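Local coordinates for protein tRNA endonuclease VMS1 (Saccharomyces cerevisiae, PDB 5WHG) that cleaves polypeptidyl-tRNAs downstream of the ribosome-associated quality control pathway, releasing incomplete polypeptides for degradation, at residues D311-R316 with E337-F342; N33-M38 with I163-K168; Y23-S28 with V223-L228; K252-Y257 with T294-V299. All blocks are in the same frame, centred on the assembly; numbering follows the deposited sequence.

Contact 1. Residues D311-R316 with E337-F342; sequences DNIFIR and ERIKSF
I313 and R338 illustrate how neighbouring parallel strands can be tied by main chain and side chain together. I313 N gives a hydrogen bond to R338 O at 2.9 Å, and I313 O takes one from K340 N, so that I313 straddles I339 in the usual parallel fashion. The next step is the bond from I315 N to K340 O, at 3.0 Å. On the side of the sheet shared with I339, the I313 side chain keeps CG1 anti to its carbonyl carbon (chi1 -60°). With the chain then extended, CD1 lies over the centre of the R338 guanidinium, 3.7 Å from R338 CZ. That flat group is fixed round its rim by D336 and by the carbonyls of L307 and C310.

F314 and F342 carry the other side. F314 CB sits over one face of the F342 ring in a CH-pi contact, 3.6 Å from F342 CZ, while R316 N lies at that ring's edge. The two rings themselves are oblique, their planes 33° apart. F314 also presents its edge to S341 O and leans CE1 against K340 CB at 3.9 Å. Beyond it the extended K340 chain brings NZ to N312 OD1 at 2.7 Å, from above the amide carbonyl plane; the carbonyls of S181 and F183 also bind this ammonium.

Strand 313-316 thus runs between strand 207-214 and the outermost strand 339-340, which closes a beta-alpha-beta unit through helix 320-323, while helix 351-362 packs on F314 through L361 and on F342 through A357.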
# COMPACT_ATOMS: atom_id res chain seq x y z
N ASP A 311 5.66 -4.74 1.69
CA ASP A 311 6.51 -3.95 0.80
C ASP A 311 6.82 -2.59 1.41
O ASP A 311 7.98 -2.24 1.66
CB ASP A 311 5.81 -3.76 -0.56
CG ASP A 311 6.01 -4.93 -1.51
OD1 ASP A 311 6.00 -6.11 -1.06
OD2 ASP A 311 6.14 -4.67 -2.74
N ASN A 312 5.77 -1.80 1.65
CA ASN A 312 5.88 -0.47 2.22
C ASN A 312 4.98 -0.35 3.43
O ASN A 312 3.93 -1.00 3.52
CB ASN A 312 5.51 0.61 1.20
CG ASN A 312 6.42 0.60 -0.02
OD1 ASN A 312 7.62 0.87 0.07
ND2 ASN A 312 5.85 0.31 -1.16
N ILE A 313 5.39 0.51 4.36
CA ILE A 313 4.58 0.90 5.50
C ILE A 313 4.43 2.42 5.46
O ILE A 313 5.34 3.16 5.85
CB ILE A 313 5.19 0.41 6.82
CG1 ILE A 313 5.28 -1.13 6.80
CG2 ILE A 313 4.35 0.87 7.99
CD1 ILE A 313 6.30 -1.75 7.79
N PHE A 314 3.27 2.91 4.98
CA PHE A 314 2.98 4.34 4.87
C PHE A 314 2.34 4.86 6.15
O PHE A 314 1.30 4.35 6.59
CB PHE A 314 2.05 4.62 3.68
CG PHE A 314 2.72 4.44 2.34
CD1 PHE A 314 3.70 5.34 1.91
CD2 PHE A 314 2.38 3.37 1.52
CE1 PHE A 314 4.33 5.16 0.69
CE2 PHE A 314 3.01 3.20 0.28
CZ PHE A 314 3.99 4.09 -0.13
N ILE A 315 2.94 5.89 6.74
CA ILE A 315 2.50 6.45 8.02
C ILE A 315 2.35 7.96 7.88
O ILE A 315 3.28 8.63 7.42
CB ILE A 315 3.48 6.14 9.16
CG1 ILE A 315 3.84 4.67 9.18
CG2 ILE A 315 2.88 6.52 10.51
CD1 ILE A 315 4.55 4.26 10.47
N ARG A 316 1.22 8.49 8.30
CA ARG A 316 1.08 9.93 8.51
C ARG A 316 0.91 10.22 9.99
O ARG A 316 -0.07 9.78 10.61
CB ARG A 316 -0.09 10.56 7.75
CG ARG A 316 -0.23 12.02 8.26
CD ARG A 316 -1.01 12.96 7.39
NE ARG A 316 -2.45 12.69 7.33
CZ ARG A 316 -3.29 12.63 8.37
NH1 ARG A 316 -2.87 12.81 9.62
NH2 ARG A 316 -4.57 12.37 8.15
N GLU A 337 13.63 1.33 6.18
CA GLU A 337 13.44 1.87 4.83
C GLU A 337 12.00 1.80 4.34
O GLU A 337 11.53 2.73 3.68
CB GLU A 337 14.35 1.13 3.85
CG GLU A 337 14.11 1.47 2.37
CD GLU A 337 15.28 1.05 1.47
OE1 GLU A 337 15.69 -0.13 1.53
OE2 GLU A 337 15.79 1.92 0.72
N ARG A 338 11.29 0.71 4.66
CA ARG A 338 9.90 0.56 4.22
C ARG A 338 8.98 1.64 4.78
O ARG A 338 7.91 1.89 4.21
CB ARG A 338 9.37 -0.81 4.64
CG ARG A 338 10.11 -1.95 4.03
CD ARG A 338 9.64 -3.26 4.63
NE ARG A 338 9.81 -3.22 6.07
CZ ARG A 338 9.14 -3.99 6.91
NH1 ARG A 338 8.25 -4.85 6.42
NH2 ARG A 338 9.34 -3.89 8.22
N ILE A 339 9.36 2.28 5.89
CA ILE A 339 8.50 3.25 6.54
C ILE A 339 8.62 4.58 5.81
O ILE A 339 9.71 5.15 5.70
CB ILE A 339 8.86 3.38 8.03
CG1 ILE A 339 8.59 2.05 8.73
CG2 ILE A 339 8.07 4.49 8.64
CD1 ILE A 339 8.82 2.07 10.20
N LYS A 340 7.49 5.09 5.31
CA LYS A 340 7.51 6.23 4.41
C LYS A 340 6.30 7.12 4.67
O LYS A 340 5.21 6.65 4.99
CB LYS A 340 7.49 5.78 2.95
CG LYS A 340 8.62 4.84 2.59
CD LYS A 340 8.37 4.29 1.21
CE LYS A 340 9.41 3.27 0.85
NZ LYS A 340 9.25 2.92 -0.58
N SER A 341 6.51 8.42 4.49
CA SER A 341 5.40 9.35 4.43
C SER A 341 4.48 9.05 3.25
O SER A 341 4.88 8.43 2.26
CB SER A 341 5.89 10.78 4.32
OG SER A 341 6.41 11.20 5.56
N PHE A 342 3.25 9.51 3.36
CA PHE A 342 2.39 9.64 2.20
C PHE A 342 2.85 10.82 1.36
O PHE A 342 2.97 11.94 1.88
CB PHE A 342 0.93 9.84 2.63
CG PHE A 342 0.27 8.62 3.20
CD1 PHE A 342 -0.40 7.72 2.38
CD2 PHE A 342 0.29 8.38 4.57
CE1 PHE A 342 -1.05 6.61 2.91
CE2 PHE A 342 -0.36 7.26 5.11
CZ PHE A 342 -1.03 6.38 4.28

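Contact 2. Residues N33-M38 with I163-K168; sequences NSLKLM and IYFKSK
K36 and K166 meet through their backbones, where the short strand 36-37 is only weakly bonded. K166 N is hydrogen-bonded to K36 O at 2.9 Å, whereas the return bond from K36 N to K166 O is weak. The pairing rests rather on L37 and F165, a non-hydrogen-bonded antiparallel pair, and on the bond from M38 N to Y164 O at 3.1 Å.

Apolar contacts gather round F165. L35 puts CD1 over one face of the ring, with CB 3.9 Å from F165 CD2, while the backbone carbon of K36 lies at the ring's edge. L37 has CG anti to its backbone N (chi1 175°), and its CD1 reaches F165 CE2 at 4.0 Å and also touches I163 CG2. Putting an alanine at F165 would probably leave L35 and L37 without the ring they close on and open a gap beneath helix 191-198, whose N192 and L195 also touch it.

M38, a selenomethionine in this crystal, makes a Met-aromatic contact, its selenium lying obliquely 5.4 Å from the centroid of the Y164 ring. Its bent chain then sets CE against K166 CD at 3.7 Å, the two side chains crossing at about a right angle. Polar side chains add little: S34 OG touches S167 CB, but its hydrogen bond goes to L31 O, within its own helix.

The arrangement is that of an antiparallel sheet's outermost strand, 36-37, laid beside strand 162-166, with helix 191-198 packed against the L35 and F165 side.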
# COMPACT_ATOMS: atom_id res chain seq x y z
N ASN A 33 4.61 -3.31 -21.69
CA ASN A 33 5.70 -3.33 -22.67
C ASN A 33 5.81 -2.05 -23.47
O ASN A 33 6.82 -1.86 -24.16
CB ASN A 33 5.52 -4.52 -23.63
CG ASN A 33 6.05 -5.82 -23.07
OD1 ASN A 33 6.21 -5.99 -21.85
ND2 ASN A 33 6.34 -6.76 -23.96
N SER A 34 4.81 -1.16 -23.40
CA SER A 34 4.93 0.14 -24.04
C SER A 34 5.61 1.17 -23.15
O SER A 34 6.29 2.06 -23.67
CB SER A 34 3.54 0.65 -24.49
OG SER A 34 2.83 1.34 -23.47
N LEU A 35 5.47 1.06 -21.82
CA LEU A 35 6.06 2.03 -20.89
C LEU A 35 7.55 2.25 -21.15
O LEU A 35 8.32 1.30 -21.24
CB LEU A 35 5.85 1.54 -19.46
CG LEU A 35 4.41 1.51 -18.95
CD1 LEU A 35 4.39 1.33 -17.43
CD2 LEU A 35 3.62 2.76 -19.37
N LYS A 36 7.94 3.52 -21.26
CA LYS A 36 9.31 3.93 -21.51
C LYS A 36 9.69 5.03 -20.54
O LYS A 36 9.01 6.06 -20.47
CB LYS A 36 9.50 4.43 -22.95
CG LYS A 36 8.89 3.57 -24.05
CD LYS A 36 9.62 2.24 -24.24
CE LYS A 36 9.24 1.62 -25.59
NZ LYS A 36 10.10 0.46 -25.97
N LEU A 37 10.78 4.83 -19.79
CA LEU A 37 11.14 5.73 -18.70
C LEU A 37 11.75 7.04 -19.21
O LEU A 37 12.69 7.02 -20.00
CB LEU A 37 12.13 5.06 -17.75
CG LEU A 37 12.58 6.07 -16.69
CD1 LEU A 37 11.52 6.20 -15.59
CD2 LEU A 37 13.95 5.75 -16.13
N MSE A 38 11.23 8.16 -18.70
CA MSE A 38 11.78 9.47 -19.01
C MSE A 38 13.01 9.86 -18.18
O MSE A 38 13.02 9.70 -16.96
CB MSE A 38 10.71 10.52 -18.83
CG MSE A 38 11.24 11.92 -18.98
SE MSE A 38 9.81 13.22 -19.10
CE MSE A 38 8.71 12.34 -20.45
N ILE A 163 7.72 9.59 -10.97
CA ILE A 163 8.51 9.02 -12.05
C ILE A 163 7.58 8.91 -13.25
O ILE A 163 6.38 8.65 -13.08
CB ILE A 163 9.10 7.66 -11.62
CG1 ILE A 163 10.31 7.87 -10.71
CG2 ILE A 163 9.44 6.78 -12.80
CD1 ILE A 163 11.01 6.61 -10.33
N TYR A 164 8.11 9.17 -14.45
CA TYR A 164 7.30 9.33 -15.66
C TYR A 164 7.62 8.28 -16.71
O TYR A 164 8.79 7.88 -16.87
CB TYR A 164 7.49 10.72 -16.27
CG TYR A 164 7.28 11.85 -15.30
CD1 TYR A 164 6.01 12.31 -15.02
CD2 TYR A 164 8.36 12.46 -14.67
CE1 TYR A 164 5.81 13.35 -14.13
CE2 TYR A 164 8.17 13.50 -13.78
CZ TYR A 164 6.89 13.94 -13.51
OH TYR A 164 6.68 14.97 -12.63
N PHE A 165 6.59 7.86 -17.44
CA PHE A 165 6.74 7.01 -18.61
C PHE A 165 6.00 7.64 -19.80
O PHE A 165 5.11 8.48 -19.64
CB PHE A 165 6.21 5.59 -18.36
CG PHE A 165 6.87 4.90 -17.21
CD1 PHE A 165 6.37 5.03 -15.92
CD2 PHE A 165 8.01 4.13 -17.41
CE1 PHE A 165 6.99 4.40 -14.84
CE2 PHE A 165 8.64 3.49 -16.34
CZ PHE A 165 8.12 3.63 -15.05
N LYS A 166 6.38 7.21 -21.01
CA LYS A 166 5.73 7.68 -22.23
C LYS A 166 5.08 6.51 -22.97
O LYS A 166 5.55 5.36 -22.86
CB LYS A 166 6.74 8.38 -23.16
CG LYS A 166 7.68 9.36 -22.45
CD LYS A 166 8.40 10.22 -23.47
CE LYS A 166 9.92 10.21 -23.29
NZ LYS A 166 10.63 10.63 -24.58
N SER A 167 4.01 6.81 -23.74
CA SER A 167 3.24 5.78 -24.46
C SER A 167 2.14 6.32 -25.38
O SER A 167 2.37 6.47 -26.59
CB SER A 167 2.62 4.80 -23.46
OG SER A 167 2.05 5.52 -22.40
N LYS A 168 0.94 6.58 -24.84
CA LYS A 168 -0.29 6.83 -25.62
C LYS A 168 -0.88 8.20 -25.29
O LYS A 168 -1.59 8.35 -24.29
CB LYS A 168 -1.33 5.74 -25.36
CG LYS A 168 -0.85 4.36 -25.75
CD LYS A 168 -1.95 3.34 -25.84
CE LYS A 168 -1.47 2.13 -26.64
NZ LYS A 168 -0.32 1.47 -25.99

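Contact 3. Residues Y23-S28 with V223-L228; sequences YIFDLS and VSHQRL
F25 and H225 bring together two bends of the backbone: a type I turn from Y23 to D26, closed by D26 N to Y23 O at 3.0 Å, and an ST turn in which S224 OG accepts from Q226 N at the end of strand 217-224. Between the two bends the F25 and H225 rings form an offset stack, centroids 4.2 Å apart and planes 22° from parallel. H225 ND1 lies over the F25 face toward the rim, while H225 NE2 is held by S208 OG.

Y23 is gripped at its hydroxyl and on a face. The OH donates to H225 O at 2.9 Å, from above the carbonyl plane. R227 CG sits over the centre of the ring in a CH-pi contact, 3.6 Å from its centroid, and the arginine slides along Y23 until its guanidinium, only 9° off the ring plane, lies over Y23 CB. In the guanidinium plane, NH2 then makes a salt bridge to D26 OD2 at 3.0 Å, although the carboxylate stands nearly perpendicular. A leucine in place of Y23 would probably leave H225 O without this donor and R227 without its flat bed, the guanidinium then held mainly by D26 and freer to turn.

With S28 at the N-cap of helix 29-34, the arrangement is a tight turn leading into a helix, pinned by aromatic stacking and a salt bridge to the loop that leaves strand 217-224 in the VLRF1 domain.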
# COMPACT_ATOMS: atom_id res chain seq x y z
N TYR A 23 -4.24 0.39 -12.91
CA TYR A 23 -3.82 -0.10 -11.60
C TYR A 23 -2.41 -0.67 -11.69
O TYR A 23 -2.16 -1.63 -12.43
CB TYR A 23 -4.79 -1.16 -11.08
CG TYR A 23 -4.55 -1.55 -9.64
CD1 TYR A 23 -4.71 -0.64 -8.61
CD2 TYR A 23 -4.17 -2.84 -9.31
CE1 TYR A 23 -4.49 -1.00 -7.30
CE2 TYR A 23 -3.95 -3.20 -7.99
CZ TYR A 23 -4.12 -2.28 -7.00
OH TYR A 23 -3.90 -2.64 -5.70
N ILE A 24 -1.50 -0.10 -10.90
CA ILE A 24 -0.08 -0.43 -11.00
C ILE A 24 0.21 -1.91 -10.77
O ILE A 24 1.21 -2.42 -11.29
CB ILE A 24 0.68 0.48 -10.01
CG1 ILE A 24 0.66 1.92 -10.54
CG2 ILE A 24 2.10 0.01 -9.82
CD1 ILE A 24 0.91 2.95 -9.47
N PHE A 25 -0.65 -2.64 -10.06
CA PHE A 25 -0.40 -4.05 -9.78
C PHE A 25 -1.20 -5.00 -10.66
O PHE A 25 -1.29 -6.20 -10.36
CB PHE A 25 -0.67 -4.34 -8.30
CG PHE A 25 0.16 -3.50 -7.37
CD1 PHE A 25 1.55 -3.61 -7.37
CD2 PHE A 25 -0.44 -2.60 -6.50
CE1 PHE A 25 2.32 -2.85 -6.52
CE2 PHE A 25 0.33 -1.84 -5.65
CZ PHE A 25 1.72 -1.96 -5.65
N ASP A 26 -1.77 -4.50 -11.76
CA ASP A 26 -2.64 -5.28 -12.62
C ASP A 26 -2.69 -4.67 -14.02
O ASP A 26 -3.75 -4.62 -14.65
CB ASP A 26 -4.04 -5.36 -12.00
CG ASP A 26 -4.91 -6.43 -12.64
OD1 ASP A 26 -4.42 -7.17 -13.53
OD2 ASP A 26 -6.10 -6.51 -12.24
N LEU A 27 -1.54 -4.20 -14.52
CA LEU A 27 -1.47 -3.63 -15.85
C LEU A 27 -1.35 -4.71 -16.91
O LEU A 27 -0.59 -5.68 -16.76
CB LEU A 27 -0.28 -2.68 -15.96
CG LEU A 27 -0.10 -1.55 -14.96
CD1 LEU A 27 1.34 -1.06 -15.03
CD2 LEU A 27 -1.07 -0.41 -15.26
N SER A 28 -2.10 -4.54 -18.00
CA SER A 28 -2.04 -5.44 -19.15
C SER A 28 -0.65 -5.43 -19.77
O SER A 28 0.11 -4.46 -19.66
CB SER A 28 -3.03 -5.00 -20.20
OG SER A 28 -2.63 -3.72 -20.68
N VAL A 223 -3.25 -3.68 3.46
CA VAL A 223 -3.91 -3.68 2.15
C VAL A 223 -3.24 -4.72 1.26
O VAL A 223 -2.01 -4.79 1.19
CB VAL A 223 -3.87 -2.29 1.50
CG1 VAL A 223 -2.42 -1.79 1.33
CG2 VAL A 223 -4.59 -2.30 0.13
N SER A 224 -4.05 -5.54 0.60
CA SER A 224 -3.54 -6.44 -0.41
C SER A 224 -3.35 -5.71 -1.73
O SER A 224 -4.18 -4.89 -2.13
CB SER A 224 -4.51 -7.61 -0.63
OG SER A 224 -4.49 -8.01 -1.98
N HIS A 225 -2.26 -6.02 -2.43
CA HIS A 225 -2.05 -5.44 -3.74
C HIS A 225 -3.02 -6.00 -4.78
O HIS A 225 -3.16 -5.40 -5.85
CB HIS A 225 -0.60 -5.64 -4.19
CG HIS A 225 0.40 -4.93 -3.32
ND1 HIS A 225 1.72 -4.80 -3.67
CD2 HIS A 225 0.26 -4.31 -2.13
CE1 HIS A 225 2.37 -4.14 -2.72
NE2 HIS A 225 1.50 -3.83 -1.77
N GLN A 226 -3.72 -7.09 -4.49
CA GLN A 226 -4.70 -7.62 -5.42
C GLN A 226 -6.02 -6.87 -5.29
O GLN A 226 -6.52 -6.67 -4.18
CB GLN A 226 -4.93 -9.11 -5.17
CG GLN A 226 -5.69 -9.83 -6.30
CD GLN A 226 -4.76 -10.25 -7.43
OE1 GLN A 226 -3.67 -9.70 -7.60
NE2 GLN A 226 -5.18 -11.25 -8.19
N ARG A 227 -6.60 -6.49 -6.43
CA ARG A 227 -7.89 -5.81 -6.47
C ARG A 227 -9.04 -6.80 -6.42
O ARG A 227 -8.86 -8.01 -6.29
CB ARG A 227 -7.98 -4.95 -7.73
CG ARG A 227 -7.42 -3.56 -7.61
CD ARG A 227 -7.78 -2.77 -8.86
NE ARG A 227 -7.60 -3.57 -10.07
CZ ARG A 227 -7.94 -3.18 -11.29
NH1 ARG A 227 -8.49 -1.98 -11.48
NH2 ARG A 227 -7.73 -3.98 -12.32
N LEU A 228 -10.26 -6.29 -6.55
CA LEU A 228 -11.47 -7.11 -6.45
C LEU A 228 -12.38 -6.83 -7.65
O LEU A 228 -11.95 -6.37 -8.72
CB LEU A 228 -12.18 -6.85 -5.11
CG LEU A 228 -11.46 -7.09 -3.76
CD1 LEU A 228 -12.38 -6.78 -2.58
CD2 LEU A 228 -10.89 -8.50 -3.61

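Contact 4. Residues K252-Y257 with T294-V299; sequences KTFHRY and TDIQGV
F254 presents its ring edge to helix 292-302: V299 CG2 lies in the ring plane, 3.6 Å from F254 CE2, and I296 CG1 sits near the same plane, 3.9 Å from F254 CZ. D295 CB comes in obliquely against F254 CE1 at 3.6 Å, and F218 of the adjoining strand 217-224 stacks on the ring. The second flat group, the R256 guanidinium, takes the D295 carboxylate at its edge, the two planes 23° apart.

Here a helix packs along the outermost strand of the mixed VLRF1-domain sheet, the strand 252-255 and helix 294-299 running almost antiparallel (172°) with their axes 10.4 Å apart. F254 spans much of that distance, its CG set between the backbone N and the carbonyl carbon (chi1 42°).

R256 and D295 form a salt bridge, the side chains crossing at about a right angle. R256 NE points to D295 OD2, although their modelled separation is too short to be trusted, and R256 NH2 adds weak bonds to both carboxylate oxygens, 3.0 Å to D295 OD2. Both residues touch a crystal neighbour, so lattice packing may influence this end. The chain between the segments is largely unmodelled and includes Q267, the inferred active-site residue.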
# COMPACT_ATOMS: atom_id res chain seq x y z
N LYS A 252 -8.36 -1.29 11.30
CA LYS A 252 -8.81 -0.86 12.62
C LYS A 252 -8.89 0.65 12.63
O LYS A 252 -8.10 1.33 11.96
CB LYS A 252 -7.85 -1.36 13.71
CG LYS A 252 -8.53 -1.86 14.98
CD LYS A 252 -8.83 -3.35 14.89
CE LYS A 252 -9.74 -3.84 16.03
NZ LYS A 252 -10.04 -5.30 15.95
N THR A 253 -9.89 1.19 13.35
CA THR A 253 -9.95 2.62 13.67
C THR A 253 -10.52 2.79 15.07
O THR A 253 -11.58 2.24 15.37
CB THR A 253 -10.82 3.43 12.69
OG1 THR A 253 -12.18 3.04 12.82
CG2 THR A 253 -10.42 3.20 11.27
N PHE A 254 -9.83 3.58 15.90
CA PHE A 254 -10.37 4.00 17.19
C PHE A 254 -9.97 5.45 17.47
O PHE A 254 -9.21 6.06 16.72
CB PHE A 254 -9.90 3.08 18.31
CG PHE A 254 -8.46 2.69 18.22
CD1 PHE A 254 -7.46 3.58 18.57
CD2 PHE A 254 -8.10 1.42 17.79
CE1 PHE A 254 -6.12 3.20 18.49
CE2 PHE A 254 -6.76 1.03 17.71
CZ PHE A 254 -5.78 1.92 18.06
N HIS A 255 -10.49 5.99 18.57
CA HIS A 255 -10.20 7.36 18.99
C HIS A 255 -10.05 7.45 20.50
O HIS A 255 -10.75 6.77 21.25
CB HIS A 255 -11.31 8.34 18.55
CG HIS A 255 -11.38 9.60 19.37
ND1 HIS A 255 -10.57 10.69 19.14
CD2 HIS A 255 -12.17 9.93 20.42
CE1 HIS A 255 -10.87 11.65 20.00
NE2 HIS A 255 -11.83 11.21 20.79
N ARG A 256 -9.14 8.33 20.94
CA ARG A 256 -9.05 8.72 22.35
C ARG A 256 -8.79 10.22 22.45
O ARG A 256 -7.85 10.72 21.82
CB ARG A 256 -7.92 8.00 23.08
CG ARG A 256 -8.29 6.68 23.70
CD ARG A 256 -7.24 6.29 24.72
NE ARG A 256 -7.17 4.84 24.88
CZ ARG A 256 -8.08 4.12 25.52
NH1 ARG A 256 -9.15 4.71 26.05
NH2 ARG A 256 -7.93 2.81 25.60
N TYR A 257 -9.59 10.90 23.25
CA TYR A 257 -9.21 12.22 23.72
C TYR A 257 -7.90 12.12 24.52
O TYR A 257 -7.51 11.05 24.99
CB TYR A 257 -10.33 12.83 24.58
CG TYR A 257 -11.74 12.74 23.98
CD1 TYR A 257 -12.23 13.72 23.11
CD2 TYR A 257 -12.59 11.70 24.30
CE1 TYR A 257 -13.52 13.64 22.56
CE2 TYR A 257 -13.87 11.61 23.77
CZ TYR A 257 -14.34 12.58 22.90
OH TYR A 257 -15.62 12.47 22.38
N THR A 294 -0.44 3.05 23.61
CA THR A 294 -0.52 1.62 23.90
C THR A 294 -1.54 0.94 22.98
O THR A 294 -1.27 -0.14 22.44
CB THR A 294 -0.84 1.36 25.38
OG1 THR A 294 -2.09 1.96 25.72
CG2 THR A 294 0.21 1.95 26.27
N ASP A 295 -2.71 1.57 22.79
CA ASP A 295 -3.68 1.09 21.80
C ASP A 295 -3.02 0.80 20.45
O ASP A 295 -3.27 -0.24 19.83
CB ASP A 295 -4.81 2.10 21.61
CG ASP A 295 -5.74 2.18 22.81
OD1 ASP A 295 -6.11 1.12 23.35
OD2 ASP A 295 -6.10 3.30 23.21
N ILE A 296 -2.20 1.73 19.96
CA ILE A 296 -1.63 1.54 18.62
C ILE A 296 -0.53 0.50 18.66
O ILE A 296 -0.43 -0.35 17.77
CB ILE A 296 -1.13 2.88 18.05
CG1 ILE A 296 -2.31 3.75 17.61
CG2 ILE A 296 -0.16 2.64 16.88
CD1 ILE A 296 -1.97 5.23 17.49
N GLN A 297 0.30 0.53 19.70
CA GLN A 297 1.29 -0.52 19.84
C GLN A 297 0.63 -1.89 19.93
O GLN A 297 1.22 -2.89 19.53
CB GLN A 297 2.18 -0.23 21.03
CG GLN A 297 3.06 0.95 20.71
CD GLN A 297 4.07 1.27 21.78
OE1 GLN A 297 5.03 1.97 21.50
NE2 GLN A 297 3.84 0.79 23.01
N GLY A 298 -0.61 -1.95 20.43
CA GLY A 298 -1.35 -3.20 20.40
C GLY A 298 -1.71 -3.65 19.00
O GLY A 298 -1.61 -4.85 18.68
N VAL A 299 -2.15 -2.72 18.15
CA VAL A 299 -2.45 -3.08 16.76
C VAL A 299 -1.19 -3.52 16.04
O VAL A 299 -1.22 -4.45 15.23
CB VAL A 299 -3.12 -1.91 16.01
CG1 VAL A 299 -3.35 -2.29 14.55
CG2 VAL A 299 -4.43 -1.51 16.66

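Overall arrangement
Contacts 1, 3 and 4 all reach the mixed five-stranded sheet of the VLRF1 domain and are partly buried, whereas contact 2 is a surface contact in a separate antiparallel sheet. Contacts 1 and 3 lie nearest the middle of the chain and touch where D311 packs on H225. Contact 4, at the far edge of their sheet, is well away from the chain's centre, and contact 2 lies on the other side, about 42 Å from it between centres. Strand pairing underlies contacts 1 and 2, regular in the first and weaker in the second; contacts 3 and 4 depend on side chains, each combining aromatic packing with an arginine-aspartate salt bridge. Along the chain, contact 2 is nested within the loop that contact 3 closes.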